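Peptide/nickel transport system substrate-binding protein (Listeria monocytogenes serotype 1/2a, PDB 5KZT) binds peptide as an extracellular OppA-type solute-binding protein and probably hands it to a membrane transporter for uptake. Local coordinates at residues R103-N108 with G124-G129. Sequence-based numbering, arbitrary orientation.
Sequences RAVDPN and GDIVAG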
loop_
_atom_site.group_PDB
_atom_site.type_symbol
_atom_site.label_atom_id
_atom_site.label_comp_id
_atom_site.label_asym_id
_atom_site.label_seq_id
_atom_site.Cartn_x
_atom_site.Cartn_y
_atom_site.Cartn_z
ATOM N N ARG A 103 -13.252 12.649 -10.141
ATOM C CA ARG A 103 -11.826 12.819 -10.445
ATOM C C ARG A 103 -11.097 11.481 -10.485
ATOM O O ARG A 103 -10.277 11.259 -11.372
ATOM C CB ARG A 103 -11.128 13.744 -9.426
ATOM C CG ARG A 103 -9.666 14.060 -9.714
ATOM C CD ARG A 103 -9.207 15.260 -8.898
ATOM N NE ARG A 103 -7.823 15.648 -9.192
ATOM C CZ ARG A 103 -6.758 15.338 -8.442
ATOM N NH1 ARG A 103 -6.869 14.625 -7.318
ATOM N NH2 ARG A 103 -5.556 15.752 -8.814
ATOM N N ALA A 104 -11.380 10.617 -9.508
ATOM C CA ALA A 104 -10.741 9.307 -9.411
ATOM C C ALA A 104 -11.027 8.392 -10.590
ATOM O O ALA A 104 -10.132 7.649 -10.990
ATOM C CB ALA A 104 -11.119 8.597 -8.112
ATOM N N VAL A 105 -12.246 8.421 -11.128
ATOM C CA VAL A 105 -12.598 7.547 -12.261
ATOM C C VAL A 105 -12.312 8.175 -13.630
ATOM O O VAL A 105 -12.247 7.482 -14.649
ATOM C CB VAL A 105 -14.061 7.041 -12.211
ATOM C CG1 VAL A 105 -14.257 6.114 -11.022
ATOM C CG2 VAL A 105 -15.079 8.182 -12.151
ATOM N N ASP A 106 -12.124 9.479 -13.641
ATOM C CA ASP A 106 -11.886 10.201 -14.884
ATOM C C ASP A 106 -10.615 9.668 -15.559
ATOM O O ASP A 106 -9.527 9.721 -14.972
ATOM C CB ASP A 106 -11.764 11.702 -14.588
ATOM C CG ASP A 106 -11.832 12.558 -15.824
ATOM O OD1 ASP A 106 -11.469 12.077 -16.931
ATOM O OD2 ASP A 106 -12.234 13.744 -15.675
ATOM N N PRO A 107 -10.731 9.158 -16.801
ATOM C CA PRO A 107 -9.506 8.713 -17.483
ATOM C C PRO A 107 -8.369 9.737 -17.571
ATOM O O PRO A 107 -7.188 9.368 -17.466
ATOM C CB PRO A 107 -10.002 8.321 -18.871
ATOM C CG PRO A 107 -11.407 7.904 -18.640
ATOM C CD PRO A 107 -11.934 8.841 -17.589
ATOM N N ASN A 108 -8.720 11.007 -17.748
ATOM C CA ASN A 108 -7.727 12.104 -17.736
ATOM C C ASN A 108 -6.801 12.066 -16.502
ATOM O O ASN A 108 -5.613 12.361 -16.584
ATOM C CB ASN A 108 -8.491 13.447 -17.817
ATOM C CG ASN A 108 -7.685 14.574 -18.423
ATOM O OD1 ASN A 108 -7.609 15.661 -17.846
ATOM N ND2 ASN A 108 -7.127 14.355 -19.591
ATOM N N GLY A 124 -16.659 1.196 -13.289
ATOM C CA GLY A 124 -15.950 0.414 -14.292
ATOM C C GLY A 124 -16.071 0.986 -15.693
ATOM O O GLY A 124 -15.076 1.185 -16.390
ATOM N N ASP A 125 -17.305 1.281 -16.089
ATOM C CA ASP A 125 -17.587 1.856 -17.406
ATOM C C ASP A 125 -16.908 3.201 -17.636
ATOM O O ASP A 125 -16.429 3.488 -18.736
ATOM C CB ASP A 125 -19.101 2.020 -17.586
ATOM C CG ASP A 125 -19.811 0.709 -17.833
ATOM O OD1 ASP A 125 -19.135 -0.327 -18.049
ATOM O OD2 ASP A 125 -21.072 0.719 -17.824
ATOM N N ILE A 126 -16.852 4.023 -16.599
ATOM C CA ILE A 126 -16.244 5.339 -16.725
ATOM C C ILE A 126 -14.713 5.240 -16.899
ATOM O O ILE A 126 -14.126 5.946 -17.735
ATOM C CB ILE A 126 -16.610 6.211 -15.521
ATOM C CG1 ILE A 126 -18.114 6.508 -15.547
ATOM C CG2 ILE A 126 -15.813 7.503 -15.523
ATOM C CD1 ILE A 126 -18.670 6.951 -14.215
ATOM N N VAL A 127 -14.083 4.362 -16.121
ATOM C CA VAL A 127 -12.639 4.125 -16.225
ATOM C C VAL A 127 -12.265 3.675 -17.640
ATOM O O VAL A 127 -11.252 4.143 -18.206
ATOM C CB VAL A 127 -12.154 3.134 -15.141
ATOM C CG1 VAL A 127 -10.736 2.634 -15.403
ATOM C CG2 VAL A 127 -12.201 3.828 -13.805
ATOM N N ALA A 128 -13.112 2.821 -18.217
ATOM C CA ALA A 128 -12.943 2.342 -19.590
ATOM C C ALA A 128 -13.367 3.345 -20.678
ATOM O O ALA A 128 -13.255 3.034 -21.857
ATOM C CB ALA A 128 -13.683 1.017 -19.778
ATOM N N GLY A 129 -13.840 4.542 -20.309
ATOM C CA GLY A 129 -14.271 5.551 -21.283
ATOM C C GLY A 129 -15.592 5.263 -21.976
ATOM O O GLY A 129 -15.878 5.862 -23.015
#
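The puckered pyrrolidine ring of Pro107 turns its CG-CD edge to the peptide carbonyls at the end of helix 123-127: CG lies 3.5 Å from Ile126 O and 3.8 Å from Val127 O, and CD is also near Ile126 O. Asp106 sends its CB away from this helix. The flat carboxylate of Asp106 is met on one face, its OD1 taking the backbone N of Asn108 at 3.1 Å from above the plane, 44° out of it, which forms an Asx turn just after helix 94-105 ends.

Beside the proline, the two helix ends meet through branched aliphatic side chains. CG2 of Val105 touches CG2 of Ile126 at 3.5 Å, methyl against methyl. In Ile126 a chi1 of -67° places CG1 beside the backbone N and CG2 anti to it, directing that methyl at the valine. Val127 approaches Val105 at about a right angle, its CG2 4.0 Å from Val105 CB. Phe117 of the intervening loop also packs on Val105, and Ser114 touches Val127.

Helix 123-127 closes in a Schellman motif, with Gly129 at positive phi giving its N to Ile126 O at 2.9 Å. Ile126 O, which faces Pro107, therefore already has a backbone donor. With this bond and that of the Asx turn each lying within its own segment, the two helix ends are joined by van der Waals packing, buried around Val105 and Ile126 and more open toward Pro107 and Gly129.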